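Local atomic coordinates of D-xylonate dehydratase (Caulobacter crescentus, PDB entry 5OYN), a protein that catalyses the dehydration of D-xylonate to 2-dehydro-3-deoxy-D-arabinonate, and of D-gluconate about as efficiently, using a [2Fe-2S] cluster and magnesium. Residues I318-P323 with V377-H382; A311-P316 with A386-F391; G118-L123 with I145-T150; A130-T135 with P154-S159. All blocks are in the same frame, centred on the assembly; numbering follows the deposited sequence.

Interaction 1: residues I318-P323 with V377-H382; sequences IVNMQP and VIFPYH
Ile318 and Asn320 reach across to Phe379 and Val377 through two backbone hydrogen bonds, Phe379 N to Ile318 O at 2.6 Å and Asn320 N to Val377 O at 2.5 Å. Two CA-H...O contacts close the gap between them: Ile378 CA sits 3.1 Å from Ile318 O, and the CA-H of Val319 points to Val377 O, 3.3 Å from CA to O. The chains run in opposite directions here, and the result is a single beta bridge centred on Val319 and Ile378, a non-hydrogen-bonded pair flanked by the two N-H...O bonds. The bridge joins two loops; just beyond it, Asn320 is the centre of an inverse gamma turn.

The apolar part is modest. Ile318 has CG2 anti to its carbonyl carbon (chi1 of the CG1 branch 49°), which puts that methyl beside the backbone of the other loop, 3.4 Å from Phe379 O and 4.4 Å from Phe379 CB. Helix 337-347 packs on Ile318 and Val319 through Val341.

Among the polar side chains, Asn320 meets the other loop. Its amide stands at 75° to the Phe379 ring, with ND2 4.1 Å from CE1, approaching obliquely. ND2 bonds to the carbonyl of Glu376, just before Val377, so this side chain grips the same loop that its own backbone N-H holds.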
loop_
_atom_site.group_PDB
_atom_site.type_symbol
_atom_site.label_atom_id
_atom_site.label_comp_id
_atom_site.label_asym_id
_atom_site.label_seq_id
_atom_site.Cartn_x
_atom_site.Cartn_y
_atom_site.Cartn_z
ATOM N N ILE A 318 -19.102 36.907 1.389
ATOM C CA ILE A 318 -20.178 36.187 0.715
ATOM C C ILE A 318 -20.236 34.695 1.020
ATOM O O ILE A 318 -21.244 34.065 0.674
ATOM C CB ILE A 318 -20.154 36.410 -0.811
ATOM C CG1 ILE A 318 -18.759 36.193 -1.379
ATOM C CG2 ILE A 318 -20.679 37.799 -1.144
ATOM C CD1 ILE A 318 -18.770 36.120 -2.895
ATOM N N VAL A 319 -19.244 34.090 1.675
ATOM C CA VAL A 319 -19.322 32.663 1.988
ATOM C C VAL A 319 -19.713 32.494 3.449
ATOM O O VAL A 319 -19.108 33.095 4.343
ATOM C CB VAL A 319 -18.017 31.911 1.652
ATOM C CG1 VAL A 319 -17.479 32.350 0.305
ATOM C CG2 VAL A 319 -16.970 32.048 2.745
ATOM N N ASN A 320 -20.737 31.674 3.683
ATOM C CA ASN A 320 -21.370 31.555 4.994
ATOM C C ASN A 320 -20.737 30.401 5.774
ATOM O O ASN A 320 -21.366 29.402 6.099
ATOM C CB ASN A 320 -22.871 31.369 4.833
ATOM C CG ASN A 320 -23.610 31.566 6.133
ATOM O OD1 ASN A 320 -23.010 31.959 7.141
ATOM N ND2 ASN A 320 -24.912 31.275 6.131
ATOM N N MET A 321 -19.469 30.596 6.120
ATOM C CA MET A 321 -18.615 29.553 6.658
ATOM C C MET A 321 -17.915 30.029 7.927
ATOM O O MET A 321 -17.342 31.125 7.950
ATOM C CB MET A 321 -17.578 29.151 5.605
ATOM C CG MET A 321 -17.241 27.684 5.563
ATOM S SD MET A 321 -16.150 27.322 4.181
ATOM C CE MET A 321 -14.893 26.342 5.026
ATOM N N GLN A 322 -17.922 29.185 8.967
ATOM C CA GLN A 322 -17.114 29.399 10.162
ATOM C C GLN A 322 -15.665 29.692 9.786
ATOM O O GLN A 322 -15.148 29.100 8.832
ATOM C CB GLN A 322 -17.197 28.171 11.071
ATOM C CG GLN A 322 -18.321 28.266 12.076
ATOM C CD GLN A 322 -18.655 26.953 12.758
ATOM O OE1 GLN A 322 -17.910 26.470 13.617
ATOM N NE2 GLN A 322 -19.791 26.369 12.383
ATOM N N PRO A 323 -14.962 30.582 10.501
ATOM C CA PRO A 323 -15.362 31.337 11.699
ATOM C C PRO A 323 -16.234 32.560 11.433
ATOM O O PRO A 323 -16.951 32.976 12.339
ATOM C CB PRO A 323 -14.021 31.767 12.302
ATOM C CG PRO A 323 -13.116 31.857 11.152
ATOM C CD PRO A 323 -13.541 30.788 10.179
ATOM N N VAL A 377 -25.388 29.730 1.432
ATOM C CA VAL A 377 -23.993 29.450 1.734
ATOM C C VAL A 377 -23.079 30.456 1.059
ATOM O O VAL A 377 -22.143 30.980 1.676
ATOM C CB VAL A 377 -23.611 28.002 1.320
ATOM C CG1 VAL A 377 -22.187 27.668 1.736
ATOM C CG2 VAL A 377 -24.604 27.022 1.883
ATOM N N ILE A 378 -23.319 30.724 -0.217
ATOM C CA ILE A 378 -22.578 31.731 -0.960
ATOM C C ILE A 378 -23.560 32.838 -1.325
ATOM O O ILE A 378 -24.390 32.682 -2.229
ATOM C CB ILE A 378 -21.896 31.141 -2.191
ATOM C CG1 ILE A 378 -20.872 30.100 -1.730
ATOM C CG2 ILE A 378 -21.271 32.257 -3.006
ATOM C CD1 ILE A 378 -20.236 29.317 -2.858
ATOM N N PHE A 379 -23.472 33.958 -0.611
ATOM C CA PHE A 379 -24.416 35.052 -0.776
ATOM C C PHE A 379 -24.145 35.841 -2.051
ATOM O O PHE A 379 -23.013 35.858 -2.564
ATOM C CB PHE A 379 -24.360 35.977 0.431
ATOM C CG PHE A 379 -25.141 35.474 1.603
ATOM C CD1 PHE A 379 -25.224 34.109 1.868
ATOM C CD2 PHE A 379 -25.792 36.354 2.443
ATOM C CE1 PHE A 379 -25.945 33.639 2.955
ATOM C CE2 PHE A 379 -26.513 35.898 3.524
ATOM C CZ PHE A 379 -26.592 34.536 3.781
ATOM N N PRO A 380 -25.179 36.491 -2.597
ATOM C CA PRO A 380 -24.963 37.374 -3.751
ATOM C C PRO A 380 -24.192 38.612 -3.329
ATOM O O PRO A 380 -24.344 39.109 -2.211
ATOM C CB PRO A 380 -26.383 37.710 -4.224
ATOM C CG PRO A 380 -27.235 37.526 -3.024
ATOM C CD PRO A 380 -26.588 36.469 -2.170
ATOM N N TYR A 381 -23.323 39.072 -4.228
ATOM C CA TYR A 381 -22.456 40.211 -3.946
ATOM C C TYR A 381 -23.235 41.409 -3.406
ATOM O O TYR A 381 -22.799 42.062 -2.452
ATOM C CB TYR A 381 -21.704 40.603 -5.218
ATOM C CG TYR A 381 -20.539 41.539 -4.997
ATOM C CD1 TYR A 381 -20.740 42.896 -4.766
ATOM C CD2 TYR A 381 -19.234 41.070 -5.042
ATOM C CE1 TYR A 381 -19.673 43.755 -4.572
ATOM C CE2 TYR A 381 -18.165 41.922 -4.851
ATOM C CZ TYR A 381 -18.390 43.263 -4.617
ATOM O OH TYR A 381 -17.319 44.108 -4.429
ATOM N N HIS A 382 -24.395 41.708 -3.993
ATOM C CA HIS A 382 -25.082 42.941 -3.626
ATOM C C HIS A 382 -25.934 42.808 -2.378
ATOM O O HIS A 382 -26.138 43.810 -1.686
ATOM C CB HIS A 382 -25.914 43.446 -4.798
ATOM C CG HIS A 382 -25.076 44.092 -5.854
ATOM N ND1 HIS A 382 -24.074 44.991 -5.547
ATOM C CD2 HIS A 382 -25.036 43.927 -7.199
ATOM C CE1 HIS A 382 -23.472 45.373 -6.659
ATOM N NE2 HIS A 382 -24.038 44.744 -7.676
#

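Interaction 2: residues A311-P316 with A386-F391; sequences AAYDIP and AEKAGF
The type I beta turn from Ala312 to Ile315, where the chain leaves helix 306-312, meets the loop 386-391 with Tyr313 and Ile315 presenting their carbonyls to it. Gly390 N donates to Tyr313 O at 3.0 Å, and Ala389 N donates to Ile315 O at 2.8 Å. Lys388, with a left-handed backbone conformation, precedes these two donors. Gly390 backs so closely on the turn, CA to CA of Tyr313 3.8 Å, that a beta carbon would run into Ala312 O.

The side chain that does most of the work is Tyr313. With CG anti to N (chi1 177°), its ring swings out alongside the incoming loop. Lys388 CB lies over one face in a CH-pi contact, 4.2 Å from the ring centroid, and the bent lysine chain carries CD to 3.5 Å from Tyr313 CE2. At the ring edge, near its plane, stands Gly390 O, which is hydrogen-bonded to Ser406 OG; Tyr313 CD1 also lies 3.4 Å from Phe391 O. Replacing this tyrosine with an alanine would probably free the Lys388 stem to turn and open a gap beside the Gly390 and Phe391 carbonyls.

Further along, Pro316 CB rests 3.4 Å from Ala386 O, and Ala389 CB lies near the Ile315 carbonyl. On the outer side of the turn, Asp314 OD1 forms a salt bridge with Arg350.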
loop_
_atom_site.group_PDB
_atom_site.type_symbol
_atom_site.label_atom_id
_atom_site.label_comp_id
_atom_site.label_asym_id
_atom_site.label_seq_id
_atom_site.Cartn_x
_atom_site.Cartn_y
_atom_site.Cartn_z
ATOM N N ALA A 311 -6.908 47.922 -1.362
ATOM C CA ALA A 311 -7.759 47.770 -2.536
ATOM C C ALA A 311 -8.964 46.873 -2.262
ATOM O O ALA A 311 -10.084 47.171 -2.705
ATOM C CB ALA A 311 -6.928 47.208 -3.688
ATOM N N ALA A 312 -8.755 45.782 -1.513
ATOM C CA ALA A 312 -9.748 44.734 -1.315
ATOM C C ALA A 312 -10.566 44.883 -0.035
ATOM O O ALA A 312 -11.455 44.064 0.207
ATOM C CB ALA A 312 -9.057 43.368 -1.323
ATOM N N TYR A 313 -10.312 45.908 0.783
ATOM C CA TYR A 313 -11.040 46.049 2.047
ATOM C C TYR A 313 -12.559 46.096 1.843
ATOM O O TYR A 313 -13.314 45.516 2.635
ATOM C CB TYR A 313 -10.561 47.300 2.789
ATOM C CG TYR A 313 -11.311 47.580 4.079
ATOM C CD1 TYR A 313 -11.415 46.607 5.070
ATOM C CD2 TYR A 313 -11.912 48.817 4.308
ATOM C CE1 TYR A 313 -12.094 46.855 6.246
ATOM C CE2 TYR A 313 -12.602 49.073 5.481
ATOM C CZ TYR A 313 -12.685 48.091 6.447
ATOM O OH TYR A 313 -13.364 48.323 7.620
ATOM N N ASP A 314 -13.032 46.789 0.804
ATOM C CA ASP A 314 -14.464 46.980 0.604
ATOM C C ASP A 314 -15.108 45.849 -0.194
ATOM O O ASP A 314 -16.132 46.072 -0.858
ATOM C CB ASP A 314 -14.738 48.323 -0.075
ATOM C CG ASP A 314 -14.191 48.390 -1.497
ATOM O OD1 ASP A 314 -13.489 47.440 -1.934
ATOM O OD2 ASP A 314 -14.462 49.409 -2.179
ATOM N N ILE A 315 -14.513 44.661 -0.167
ATOM C CA ILE A 315 -15.172 43.461 -0.687
ATOM C C ILE A 315 -16.116 42.924 0.385
ATOM O O ILE A 315 -15.690 42.746 1.541
ATOM C CB ILE A 315 -14.139 42.412 -1.073
ATOM C CG1 ILE A 315 -13.121 42.989 -2.068
ATOM C CG2 ILE A 315 -14.841 41.169 -1.620
ATOM C CD1 ILE A 315 -13.465 42.783 -3.515
ATOM N N PRO A 316 -17.383 42.668 0.070
ATOM C CA PRO A 316 -18.277 42.068 1.068
ATOM C C PRO A 316 -17.961 40.590 1.278
ATOM O O PRO A 316 -17.370 39.914 0.427
ATOM C CB PRO A 316 -19.670 42.252 0.463
ATOM C CG PRO A 316 -19.442 42.317 -1.022
ATOM C CD PRO A 316 -18.030 42.844 -1.242
ATOM N N ALA A 386 -22.044 40.691 5.111
ATOM C CA ALA A 386 -21.394 41.781 5.815
ATOM C C ALA A 386 -20.612 42.562 4.780
ATOM O O ALA A 386 -20.043 41.967 3.857
ATOM C CB ALA A 386 -20.452 41.279 6.916
ATOM N N GLU A 387 -20.602 43.885 4.918
ATOM C CA GLU A 387 -19.797 44.686 4.017
ATOM C C GLU A 387 -18.405 44.896 4.609
ATOM O O GLU A 387 -18.121 44.500 5.743
ATOM C CB GLU A 387 -20.501 46.004 3.709
ATOM C CG GLU A 387 -21.685 45.821 2.772
ATOM C CD GLU A 387 -22.658 46.989 2.817
ATOM O OE1 GLU A 387 -22.194 48.154 2.950
ATOM O OE2 GLU A 387 -23.891 46.738 2.725
ATOM N N LYS A 388 -17.524 45.487 3.802
ATOM C CA LYS A 388 -16.142 45.800 4.183
ATOM C C LYS A 388 -15.496 44.633 4.925
ATOM O O LYS A 388 -15.152 44.717 6.105
ATOM C CB LYS A 388 -16.077 47.081 5.025
ATOM C CG LYS A 388 -16.651 48.320 4.348
ATOM C CD LYS A 388 -16.006 49.603 4.864
ATOM C CE LYS A 388 -16.402 49.895 6.307
ATOM N NZ LYS A 388 -16.893 51.299 6.499
ATOM N N ALA A 389 -15.345 43.520 4.208
ATOM C CA ALA A 389 -14.891 42.279 4.825
ATOM C C ALA A 389 -13.407 42.013 4.624
ATOM O O ALA A 389 -12.865 41.107 5.271
ATOM C CB ALA A 389 -15.690 41.092 4.289
ATOM N N GLY A 390 -12.748 42.779 3.762
ATOM C CA GLY A 390 -11.333 42.601 3.518
ATOM C C GLY A 390 -10.503 42.896 4.745
ATOM O O GLY A 390 -10.984 43.344 5.780
ATOM N N PHE A 391 -9.213 42.620 4.623
ATOM C CA PHE A 391 -8.306 42.975 5.694
ATOM C C PHE A 391 -8.204 44.481 5.753
ATOM O O PHE A 391 -8.368 45.173 4.745
ATOM C CB PHE A 391 -6.926 42.359 5.480
ATOM C CG PHE A 391 -6.933 40.858 5.444
ATOM C CD1 PHE A 391 -7.657 40.130 6.379
ATOM C CD2 PHE A 391 -6.228 40.171 4.471
ATOM C CE1 PHE A 391 -7.670 38.734 6.346
ATOM C CE2 PHE A 391 -6.237 38.777 4.435
ATOM C CZ PHE A 391 -6.959 38.063 5.372
#

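Interaction 3: residues G118-L123 with I145-T150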
loop_
_atom_site.group_PDB
_atom_site.type_symbol
_atom_site.label_atom_id
_atom_site.label_comp_id
_atom_site.label_asym_id
_atom_site.label_seq_id
_atom_site.Cartn_x
_atom_site.Cartn_y
_atom_site.Cartn_z
ATOM N N GLY A 118 14.352 22.559 0.756
ATOM C CA GLY A 118 14.522 21.183 0.332
ATOM C C GLY A 118 13.777 20.856 -0.940
ATOM O O GLY A 118 14.232 20.025 -1.730
ATOM N N LEU A 119 12.635 21.503 -1.177
ATOM C CA LEU A 119 11.930 21.194 -2.413
ATOM C C LEU A 119 12.695 21.711 -3.632
ATOM O O LEU A 119 12.801 20.996 -4.641
ATOM C CB LEU A 119 10.507 21.738 -2.371
ATOM C CG LEU A 119 9.593 21.250 -3.503
ATOM C CD1 LEU A 119 9.740 19.765 -3.792
ATOM C CD2 LEU A 119 8.153 21.561 -3.177
ATOM N N VAL A 120 13.277 22.925 -3.552
ATOM C CA VAL A 120 14.023 23.447 -4.704
ATOM C C VAL A 120 15.250 22.581 -4.984
ATOM O O VAL A 120 15.542 22.264 -6.143
ATOM C CB VAL A 120 14.406 24.945 -4.543
ATOM C CG1 VAL A 120 13.255 25.784 -3.999
ATOM C CG2 VAL A 120 15.684 25.156 -3.722
ATOM N N GLU A 121 15.973 22.161 -3.938
ATOM C CA GLU A 121 17.100 21.253 -4.142
ATOM C C GLU A 121 16.673 20.022 -4.941
ATOM O O GLU A 121 17.314 19.659 -5.929
ATOM C CB GLU A 121 17.702 20.834 -2.798
ATOM C CG GLU A 121 18.665 21.840 -2.140
ATOM C CD GLU A 121 19.460 22.702 -3.131
ATOM O OE1 GLU A 121 18.960 23.793 -3.490
ATOM O OE2 GLU A 121 20.591 22.316 -3.521
ATOM N N THR A 122 15.569 19.388 -4.533
ATOM C CA THR A 122 15.059 18.202 -5.219
ATOM C C THR A 122 14.607 18.528 -6.639
ATOM O O THR A 122 15.019 17.865 -7.598
ATOM C CB THR A 122 13.903 17.597 -4.408
ATOM O OG1 THR A 122 14.348 17.304 -3.080
ATOM C CG2 THR A 122 13.360 16.331 -5.061
ATOM N N LEU A 123 13.740 19.538 -6.798
ATOM C CA LEU A 123 13.205 19.853 -8.127
ATOM C C LEU A 123 14.314 20.206 -9.108
ATOM O O LEU A 123 14.257 19.838 -10.289
ATOM C CB LEU A 123 12.216 21.010 -8.042
ATOM C CG LEU A 123 10.866 20.776 -7.378
ATOM C CD1 LEU A 123 10.008 22.015 -7.581
ATOM C CD2 LEU A 123 10.197 19.558 -7.959
ATOM N N ILE A 145 4.343 26.102 -3.605
ATOM C CA ILE A 145 4.339 27.060 -4.708
ATOM C C ILE A 145 5.615 27.896 -4.713
ATOM O O ILE A 145 6.242 28.086 -5.764
ATOM C CB ILE A 145 3.079 27.935 -4.642
ATOM C CG1 ILE A 145 1.852 27.024 -4.764
ATOM C CG2 ILE A 145 3.131 28.994 -5.724
ATOM C CD1 ILE A 145 0.553 27.741 -4.686
ATOM N N MET A 146 6.037 28.381 -3.545
ATOM C CA MET A 146 7.304 29.106 -3.460
ATOM C C MET A 146 8.443 28.322 -4.110
ATOM O O MET A 146 9.185 28.850 -4.945
ATOM C CB MET A 146 7.632 29.415 -2.002
ATOM C CG MET A 146 6.816 30.556 -1.442
ATOM S SD MET A 146 6.817 30.617 0.360
ATOM C CE MET A 146 8.549 30.361 0.746
ATOM N N ALA A 147 8.574 27.042 -3.763
ATOM C CA ALA A 147 9.682 26.245 -4.275
ATOM C C ALA A 147 9.551 26.006 -5.770
ATOM O O ALA A 147 10.544 26.071 -6.506
ATOM C CB ALA A 147 9.758 24.917 -3.524
ATOM N N ALA A 148 8.342 25.709 -6.243
ATOM C CA ALA A 148 8.184 25.455 -7.668
ATOM C C ALA A 148 8.517 26.689 -8.502
ATOM O O ALA A 148 9.031 26.550 -9.616
ATOM C CB ALA A 148 6.766 24.968 -7.974
ATOM N N THR A 149 8.243 27.905 -7.997
ATOM C CA THR A 149 8.499 29.060 -8.850
ATOM C C THR A 149 9.982 29.412 -8.883
ATOM O O THR A 149 10.509 29.742 -9.951
ATOM C CB THR A 149 7.669 30.280 -8.428
ATOM O OG1 THR A 149 8.287 30.926 -7.317
ATOM C CG2 THR A 149 6.274 29.895 -8.053
ATOM N N THR A 150 10.669 29.343 -7.737
ATOM C CA THR A 150 12.116 29.548 -7.723
ATOM C C THR A 150 12.792 28.698 -8.784
ATOM O O THR A 150 13.656 29.173 -9.528
ATOM C CB THR A 150 12.696 29.222 -6.347
ATOM O OG1 THR A 150 12.220 30.162 -5.377
ATOM C CG2 THR A 150 14.208 29.281 -6.385
#
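Leu119, Val120 and Leu123 of helix 109-125 pack on Ala147 and Ala148 of helix 141-151 in a buried helix-helix contact, apolar between the two segments, beside the parallel sheet of the N-terminal family region. The two segments run in broadly the same direction, their axes crossing at -39° and approaching to 8.5 Å, and the small residue Ala147 sits where they come together: its CA is 5.2 Å from that of Val120.

Ala147 CB points into the other helix and is met by two residues. Leu119 comes at it with CB, at 3.5 Å, and continues alongside with CG and CD2, while Val120 brings CG1 to 3.6 Å. That methyl is anti to the carbonyl carbon of Val120 (chi1 -44°), a setting that directs it across to both CA and CB of Ala147 and on toward Thr150 CB.

Each helix is the connection in a beta-alpha-beta unit: helix 109-125 leads from strand 90-95 to strand 130-135, while helix 141-151 leads on to strand 155-159, and they pack side by side against the same sheet. Phe94 of strand 90-95 touches both Leu119 and Leu123. One turn further on, Leu123 extends CD1 over the Ala148 backbone, 3.9 Å from its CA.

One polar link also joins the helices: Thr150 OG1 hydrogen-bonds with Tyr116 OH, one turn before Val120. Helix 109-125 also meets the second subunit: Arg104 of that subunit forms a salt bridge with Glu121, and Pro564 of that subunit packs on Val120.

Interaction 4: residues A130-T135 with P154-S159; sequences AVVLTT and PAIVLS
Val131, Leu133 and Thr135 alternate with Pro154, Ile156 and Leu158 in a parallel ladder, the strand axes 4.6 Å apart and turned 27° against each other. Leu133 is gripped at both ends: its N-H goes to Ile156 O at 2.8 Å, and its carbonyl takes Leu158 N at 2.7 Å. Val131 N to Pro154 O and Thr135 N to Leu158 O extend the ladder, whereas Ile156 N to Val131 O is weak.

On the face of Val131, Leu133, Ala155 and Val157 the contacts are aliphatic. Val131 CG1 meets Ala155 CB at 3.5 Å, and Leu133 sends CD1 obliquely to Val157 CG2. On the other face Val132 and Ile156 lie side by side, pointing the same way, with their CG2 methyls 3.9 Å apart.

Thr135 turns polar at the end. With OG1 between N and the carbonyl carbon (chi1 68°), the hydroxyl comes to 3.5 Å from Val157 CG1 and bonds to Asn220 OD1, which Ser159 OG also reaches. The side chain of Thr135 is about 10 Å from the [2Fe-2S] cluster, and Cys137, a cluster ligand, follows two residues later.

Strand 56-61 flanks 130-135 on its other edge, 155-159 being outermost within this chain; helix 141-151 covers the Leu133 and Val157 face, and helix 241-259 the Val132 and Ile156 face.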
loop_
_atom_site.group_PDB
_atom_site.type_symbol
_atom_site.label_atom_id
_atom_site.label_comp_id
_atom_site.label_asym_id
_atom_site.label_seq_id
_atom_site.Cartn_x
_atom_site.Cartn_y
_atom_site.Cartn_z
ATOM N N ALA A 130 8.236 18.276 -14.827
ATOM C CA ALA A 130 7.115 18.982 -14.240
ATOM C C ALA A 130 6.873 18.419 -12.847
ATOM O O ALA A 130 7.465 17.408 -12.453
ATOM C CB ALA A 130 5.863 18.852 -15.115
ATOM N N VAL A 131 5.990 19.077 -12.091
ATOM C CA VAL A 131 5.707 18.672 -10.721
ATOM C C VAL A 131 4.215 18.787 -10.422
ATOM O O VAL A 131 3.498 19.619 -10.987
ATOM C CB VAL A 131 6.535 19.489 -9.716
ATOM C CG1 VAL A 131 6.021 20.902 -9.639
ATOM C CG2 VAL A 131 6.506 18.820 -8.347
ATOM N N VAL A 132 3.745 17.899 -9.552
ATOM C CA VAL A 132 2.415 17.975 -8.973
ATOM C C VAL A 132 2.606 18.204 -7.484
ATOM O O VAL A 132 3.130 17.333 -6.778
ATOM C CB VAL A 132 1.604 16.710 -9.244
ATOM C CG1 VAL A 132 0.268 16.794 -8.525
ATOM C CG2 VAL A 132 1.418 16.529 -10.734
ATOM N N LEU A 133 2.211 19.384 -7.018
ATOM C CA LEU A 133 2.373 19.778 -5.624
ATOM C C LEU A 133 1.127 19.341 -4.860
ATOM O O LEU A 133 0.024 19.833 -5.131
ATOM C CB LEU A 133 2.588 21.292 -5.508
ATOM C CG LEU A 133 3.721 21.934 -6.305
ATOM C CD1 LEU A 133 3.594 23.424 -6.288
ATOM C CD2 LEU A 133 5.082 21.523 -5.771
ATOM N N THR A 134 1.295 18.420 -3.910
ATOM C CA THR A 134 0.196 17.987 -3.053
ATOM C C THR A 134 0.166 18.899 -1.836
ATOM O O THR A 134 1.211 19.206 -1.259
ATOM C CB THR A 134 0.343 16.517 -2.628
ATOM O OG1 THR A 134 1.490 16.364 -1.785
ATOM C CG2 THR A 134 0.495 15.586 -3.840
ATOM N N THR A 135 -1.021 19.370 -1.471
ATOM C CA THR A 135 -1.142 20.417 -0.464
ATOM C C THR A 135 -2.369 20.169 0.395
ATOM O O THR A 135 -3.351 19.566 -0.051
ATOM C CB THR A 135 -1.278 21.831 -1.077
ATOM O OG1 THR A 135 -2.537 21.924 -1.751
ATOM C CG2 THR A 135 -0.151 22.144 -2.067
ATOM N N PRO A 154 7.182 23.542 -15.047
ATOM C CA PRO A 154 5.710 23.514 -15.012
ATOM C C PRO A 154 5.194 22.766 -13.786
ATOM O O PRO A 154 5.645 21.663 -13.470
ATOM C CB PRO A 154 5.332 22.806 -16.317
ATOM C CG PRO A 154 6.541 22.905 -17.190
ATOM C CD PRO A 154 7.725 22.977 -16.293
ATOM N N ALA A 155 4.260 23.403 -13.077
ATOM C CA ALA A 155 3.769 22.944 -11.787
ATOM C C ALA A 155 2.250 22.994 -11.771
ATOM O O ALA A 155 1.624 23.657 -12.596
ATOM C CB ALA A 155 4.317 23.800 -10.648
ATOM N N ILE A 156 1.657 22.287 -10.813
ATOM C CA ILE A 156 0.209 22.323 -10.623
ATOM C C ILE A 156 -0.072 21.848 -9.206
ATOM O O ILE A 156 0.592 20.935 -8.701
ATOM C CB ILE A 156 -0.509 21.477 -11.703
ATOM C CG1 ILE A 156 -2.004 21.743 -11.738
ATOM C CG2 ILE A 156 -0.201 19.975 -11.559
ATOM C CD1 ILE A 156 -2.704 20.882 -12.807
ATOM N N VAL A 157 -1.021 22.516 -8.538
ATOM C CA VAL A 157 -1.347 22.181 -7.157
ATOM C C VAL A 157 -2.491 21.185 -7.147
ATOM O O VAL A 157 -3.459 21.319 -7.909
ATOM C CB VAL A 157 -1.711 23.432 -6.341
ATOM C CG1 VAL A 157 -2.490 23.037 -5.086
ATOM C CG2 VAL A 157 -0.459 24.226 -5.971
ATOM N N LEU A 158 -2.370 20.171 -6.291
ATOM C CA LEU A 158 -3.467 19.266 -5.982
ATOM C C LEU A 158 -3.770 19.403 -4.503
ATOM O O LEU A 158 -2.900 19.145 -3.665
ATOM C CB LEU A 158 -3.130 17.815 -6.335
ATOM C CG LEU A 158 -4.256 16.827 -5.996
ATOM C CD1 LEU A 158 -5.566 17.175 -6.720
ATOM C CD2 LEU A 158 -3.823 15.441 -6.332
ATOM N N SER A 159 -4.990 19.814 -4.185
ATOM C CA SER A 159 -5.398 20.012 -2.801
ATOM C C SER A 159 -5.887 18.696 -2.214
ATOM O O SER A 159 -6.503 17.890 -2.912
ATOM C CB SER A 159 -6.512 21.056 -2.700
ATOM O OG SER A 159 -6.156 22.259 -3.357
#

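Interactions 3 and 4 belong to one buried layered core: strand 130-135 is followed by helix 141-151, and the helices of interaction 3 rest on the sheet of interaction 4, where Leu123 meets Val131 and Ala148 meets Ala155. Interaction 3 is apolar packing between its two segments, interaction 4 a backbone ladder with aliphatic faces. Interactions 1 and 2, on the far side of the chain's centre from interaction 3, tie the same two connecting regions together, largely through backbone bonds; Tyr381 of the former packs on Pro316 of the latter. Interaction 1 is buried, whereas interaction 2 reaches the surface, with Asp314, Glu387 and Lys388 exposed.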